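Local coordinates for natterin-like protein (Lethenteron camtschaticum, PDB 6IUL) that is a lamprey immune cytotoxin that probably recognises cell-surface glycans through a jacalin-like lectin domain and forms pores in membranes as aerolysin-like toxins do, at residues M159-E173 with T263-L275. Sequence-based numbering, arbitrary orientation.
Sequences MHQILPNVQMEEIKE and TVVANIGRADIDL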
# COMPACT_ATOMS: atom_id res chain seq x y z
N MET A 159 5.82 10.68 -23.78
CA MET A 159 6.50 9.42 -23.54
C MET A 159 7.47 9.00 -24.67
O MET A 159 8.62 8.65 -24.40
CB MET A 159 5.48 8.30 -23.34
CG MET A 159 6.18 6.97 -23.01
SD MET A 159 5.09 5.75 -22.27
CE MET A 159 4.57 4.79 -23.68
N HIS A 160 6.97 9.05 -25.90
CA HIS A 160 7.74 8.83 -27.12
C HIS A 160 8.96 9.74 -27.34
O HIS A 160 9.71 9.48 -28.25
CB HIS A 160 6.77 8.99 -28.31
CG HIS A 160 6.27 10.41 -28.48
ND1 HIS A 160 5.35 10.98 -27.61
CD2 HIS A 160 6.61 11.38 -29.36
CE1 HIS A 160 5.12 12.23 -27.98
NE2 HIS A 160 5.87 12.49 -29.04
N GLN A 161 9.15 10.80 -26.57
CA GLN A 161 10.23 11.74 -26.80
C GLN A 161 11.32 11.66 -25.76
O GLN A 161 12.35 12.31 -25.91
CB GLN A 161 9.73 13.20 -26.79
CG GLN A 161 8.67 13.53 -27.84
CD GLN A 161 8.03 14.91 -27.61
OE1 GLN A 161 8.07 15.48 -26.50
NE2 GLN A 161 7.43 15.46 -28.67
N ILE A 162 11.11 10.91 -24.67
CA ILE A 162 12.17 10.83 -23.70
C ILE A 162 12.68 9.38 -23.56
O ILE A 162 11.91 8.41 -23.62
CB ILE A 162 11.80 11.50 -22.38
CG1 ILE A 162 11.20 10.52 -21.42
CG2 ILE A 162 10.83 12.67 -22.57
CD1 ILE A 162 11.48 10.94 -19.98
N LEU A 163 14.00 9.26 -23.44
CA LEU A 163 14.60 7.94 -23.33
C LEU A 163 14.72 7.52 -21.88
O LEU A 163 15.09 8.34 -21.04
CB LEU A 163 15.95 7.86 -24.05
CG LEU A 163 15.85 7.66 -25.58
CD1 LEU A 163 17.23 7.23 -26.07
CD2 LEU A 163 14.76 6.68 -26.09
N PRO A 164 14.43 6.23 -21.60
CA PRO A 164 14.57 5.71 -20.25
C PRO A 164 16.01 5.79 -19.79
O PRO A 164 16.93 5.64 -20.60
CB PRO A 164 14.12 4.26 -20.37
CG PRO A 164 13.34 4.18 -21.61
CD PRO A 164 13.91 5.21 -22.53
N ASN A 165 16.23 6.05 -18.52
CA ASN A 165 17.57 5.99 -17.97
C ASN A 165 17.71 4.67 -17.17
O ASN A 165 17.44 4.63 -15.95
CB ASN A 165 17.85 7.19 -17.08
CG ASN A 165 19.23 7.13 -16.47
OD1 ASN A 165 20.11 6.45 -17.00
ND2 ASN A 165 19.43 7.81 -15.36
N VAL A 166 18.12 3.61 -17.85
CA VAL A 166 18.23 2.29 -17.21
C VAL A 166 19.59 2.07 -16.55
O VAL A 166 20.57 2.00 -17.23
CB VAL A 166 17.98 1.19 -18.23
CG1 VAL A 166 18.06 -0.17 -17.57
CG2 VAL A 166 16.62 1.37 -18.88
N GLN A 167 19.63 2.00 -15.23
CA GLN A 167 20.85 1.79 -14.46
C GLN A 167 20.99 0.29 -14.12
O GLN A 167 20.06 -0.32 -13.54
CB GLN A 167 20.89 2.59 -13.14
CG GLN A 167 20.94 4.14 -13.20
CD GLN A 167 22.08 4.76 -14.04
OE1 GLN A 167 22.26 5.97 -14.01
NE2 GLN A 167 22.80 3.97 -14.83
N MET A 168 22.16 -0.27 -14.44
CA MET A 168 22.48 -1.67 -14.21
C MET A 168 23.10 -1.86 -12.84
O MET A 168 23.91 -1.04 -12.40
CB MET A 168 23.44 -2.17 -15.31
CG MET A 168 22.88 -2.09 -16.72
SD MET A 168 21.29 -2.95 -16.97
CE MET A 168 21.25 -2.97 -18.78
N GLU A 169 22.67 -2.91 -12.16
CA GLU A 169 23.18 -3.28 -10.87
C GLU A 169 23.59 -4.75 -10.98
O GLU A 169 22.85 -5.57 -11.54
CB GLU A 169 22.11 -3.23 -9.76
CG GLU A 169 21.01 -2.22 -9.86
CD GLU A 169 19.98 -2.39 -8.75
OE1 GLU A 169 20.05 -3.36 -7.98
OE2 GLU A 169 19.11 -1.51 -8.64
N GLU A 170 24.71 -5.09 -10.36
CA GLU A 170 25.17 -6.46 -10.30
C GLU A 170 24.43 -7.17 -9.16
O GLU A 170 24.15 -6.63 -8.11
CB GLU A 170 26.65 -6.51 -10.06
CG GLU A 170 27.54 -6.08 -11.22
CD GLU A 170 29.04 -6.35 -10.92
OE1 GLU A 170 29.85 -6.23 -11.88
OE2 GLU A 170 29.43 -6.67 -9.74
N ILE A 171 24.06 -8.40 -9.39
CA ILE A 171 23.35 -9.16 -8.39
C ILE A 171 24.23 -10.29 -7.86
O ILE A 171 24.23 -10.61 -6.66
CB ILE A 171 22.08 -9.76 -9.00
CG1 ILE A 171 21.14 -8.65 -9.42
CG2 ILE A 171 21.39 -10.73 -8.00
CD1 ILE A 171 20.04 -9.12 -10.33
N LYS A 172 24.95 -10.96 -8.75
CA LYS A 172 25.69 -12.17 -8.30
C LYS A 172 26.86 -12.45 -9.21
O LYS A 172 26.77 -12.26 -10.45
CB LYS A 172 24.75 -13.38 -8.27
CG LYS A 172 25.44 -14.70 -7.89
CD LYS A 172 24.45 -15.85 -7.76
CE LYS A 172 25.16 -17.15 -7.36
NZ LYS A 172 24.23 -18.29 -7.19
N GLU A 173 27.92 -12.96 -8.61
CA GLU A 173 29.09 -13.37 -9.42
C GLU A 173 29.56 -14.73 -8.99
O GLU A 173 29.77 -14.99 -7.78
CB GLU A 173 30.25 -12.38 -9.30
CG GLU A 173 31.49 -12.76 -10.12
CD GLU A 173 32.54 -11.62 -10.20
OE1 GLU A 173 32.20 -10.44 -9.97
OE2 GLU A 173 33.72 -11.87 -10.52
N THR A 263 33.49 -16.83 -16.02
CA THR A 263 33.04 -16.03 -14.89
C THR A 263 31.68 -15.49 -15.30
O THR A 263 31.50 -14.93 -16.39
CB THR A 263 34.03 -14.87 -14.55
OG1 THR A 263 35.36 -15.39 -14.31
CG2 THR A 263 33.63 -14.18 -13.29
N VAL A 264 30.69 -15.69 -14.45
CA VAL A 264 29.30 -15.30 -14.77
C VAL A 264 28.85 -14.23 -13.81
O VAL A 264 28.95 -14.37 -12.57
CB VAL A 264 28.36 -16.48 -14.64
CG1 VAL A 264 26.93 -16.07 -14.93
CG2 VAL A 264 28.81 -17.60 -15.56
N VAL A 265 28.37 -13.14 -14.38
CA VAL A 265 27.82 -12.03 -13.56
C VAL A 265 26.37 -11.83 -13.95
O VAL A 265 26.04 -11.64 -15.11
CB VAL A 265 28.58 -10.74 -13.78
CG1 VAL A 265 27.97 -9.64 -12.94
CG2 VAL A 265 30.06 -10.92 -13.42
N ALA A 266 25.50 -11.90 -12.94
CA ALA A 266 24.09 -11.59 -13.11
C ALA A 266 23.79 -10.14 -12.75
O ALA A 266 24.21 -9.65 -11.69
CB ALA A 266 23.21 -12.54 -12.28
N ASN A 267 23.01 -9.52 -13.64
CA ASN A 267 22.64 -8.10 -13.58
C ASN A 267 21.11 -7.89 -13.73
O ASN A 267 20.37 -8.77 -14.20
CB ASN A 267 23.32 -7.30 -14.68
CG ASN A 267 24.82 -7.37 -14.61
OD1 ASN A 267 25.44 -6.93 -13.62
ND2 ASN A 267 25.44 -7.97 -15.66
N ILE A 268 20.67 -6.70 -13.34
CA ILE A 268 19.30 -6.24 -13.59
C ILE A 268 19.28 -4.76 -13.81
O ILE A 268 20.11 -4.02 -13.28
CB ILE A 268 18.34 -6.63 -12.48
CG1 ILE A 268 16.91 -6.62 -13.00
CG2 ILE A 268 18.57 -5.74 -11.29
CD1 ILE A 268 15.85 -7.09 -12.01
N GLY A 269 18.38 -4.31 -14.68
CA GLY A 269 18.28 -2.86 -14.94
C GLY A 269 17.16 -2.20 -14.14
O GLY A 269 16.07 -2.75 -14.03
N ARG A 270 17.42 -1.01 -13.64
CA ARG A 270 16.47 -0.24 -12.83
C ARG A 270 16.23 1.11 -13.48
O ARG A 270 17.18 1.82 -13.83
CB ARG A 270 17.09 -0.02 -11.46
CG ARG A 270 16.29 0.80 -10.49
CD ARG A 270 17.12 1.04 -9.24
NE ARG A 270 16.31 1.61 -8.15
CZ ARG A 270 16.02 2.92 -7.99
NH1 ARG A 270 16.46 3.82 -8.87
NH2 ARG A 270 15.30 3.31 -6.94
N ALA A 271 14.97 1.49 -13.62
CA ALA A 271 14.63 2.78 -14.21
C ALA A 271 13.61 3.54 -13.41
O ALA A 271 12.54 3.01 -13.11
CB ALA A 271 14.15 2.59 -15.64
N ASP A 272 13.96 4.79 -13.07
CA ASP A 272 13.04 5.78 -12.49
C ASP A 272 12.28 6.44 -13.61
O ASP A 272 12.88 6.91 -14.56
CB ASP A 272 13.79 6.84 -11.68
CG ASP A 272 14.28 6.29 -10.33
OD1 ASP A 272 13.44 5.91 -9.49
OD2 ASP A 272 15.49 6.22 -10.10
N ILE A 273 10.95 6.47 -13.49
CA ILE A 273 10.11 7.06 -14.50
C ILE A 273 9.43 8.33 -13.98
O ILE A 273 8.83 8.33 -12.90
CB ILE A 273 9.05 6.07 -14.99
CG1 ILE A 273 9.71 4.76 -15.43
CG2 ILE A 273 8.21 6.68 -16.10
CD1 ILE A 273 8.79 3.73 -16.05
N ASP A 274 9.53 9.41 -14.75
CA ASP A 274 8.99 10.70 -14.34
C ASP A 274 8.40 11.34 -15.61
O ASP A 274 9.14 11.74 -16.50
CB ASP A 274 10.08 11.57 -13.71
CG ASP A 274 9.54 12.87 -13.09
OD1 ASP A 274 8.75 13.59 -13.75
OD2 ASP A 274 9.93 13.20 -11.95
N LEU A 275 7.07 11.39 -15.70
CA LEU A 275 6.38 11.70 -16.96
C LEU A 275 5.06 12.43 -16.73
O LEU A 275 4.33 12.07 -15.85
CB LEU A 275 6.05 10.41 -17.70
CG LEU A 275 7.16 9.56 -18.35
CD1 LEU A 275 6.53 8.33 -18.97
CD2 LEU A 275 7.93 10.35 -19.43
O HOH W 1 14.03 6.70 -16.96
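Ile171 CD1 reaches over the backbone to lie 3.7 Å from Ile268 CB, its CG1 branch set anti to the carbonyl carbon (chi1 -64°). Met307 of strand 290-313 also packs on Ile171. On the opposite face of the sheet, Val166 CG1 and Met168 SD both pack directly on the backbone of Gly269, with Met168 SD 3.6 Å from Gly269 CA. Farther along, Ile162 CD1 meets Leu275 CD2 at 3.6 Å.

The antiparallel ladder runs through the hydrogen-bonded pairs Gln167-Arg270 and Glu169-Ile268 to a classic beta bulge, with Ile171 and Lys172 set against the single residue Ala266. Ala266 O accepts a 2.6 Å bond from Ile171 N and a weak one from Lys172 N, while Lys172 O takes Ala266 N. Beyond the ladder, one water bridges Asn165 N and Asp272 O.

Toward the polar edge, Glu169 OE2 lies against the aliphatic part of Arg270, 3.3 Å from Arg270 CD, but stays 4.2 Å from Arg270 NE. The guanidinium instead sends Arg270 NH1 to Asp272 OD2 (2.9 Å), approaching from above the carboxylate plane. Lys172 NZ bridges to Asp118 of the second subunit, and Glu170 OE2 forms a salt bridge with Lys76 of the second subunit.

Backbone bonds thus join these strands of the aerolysin-type module, whereas Glu170 and Lys172 carry salt bridges across to the second subunit, Lys172 also being bonded to Glu189 of its own chain.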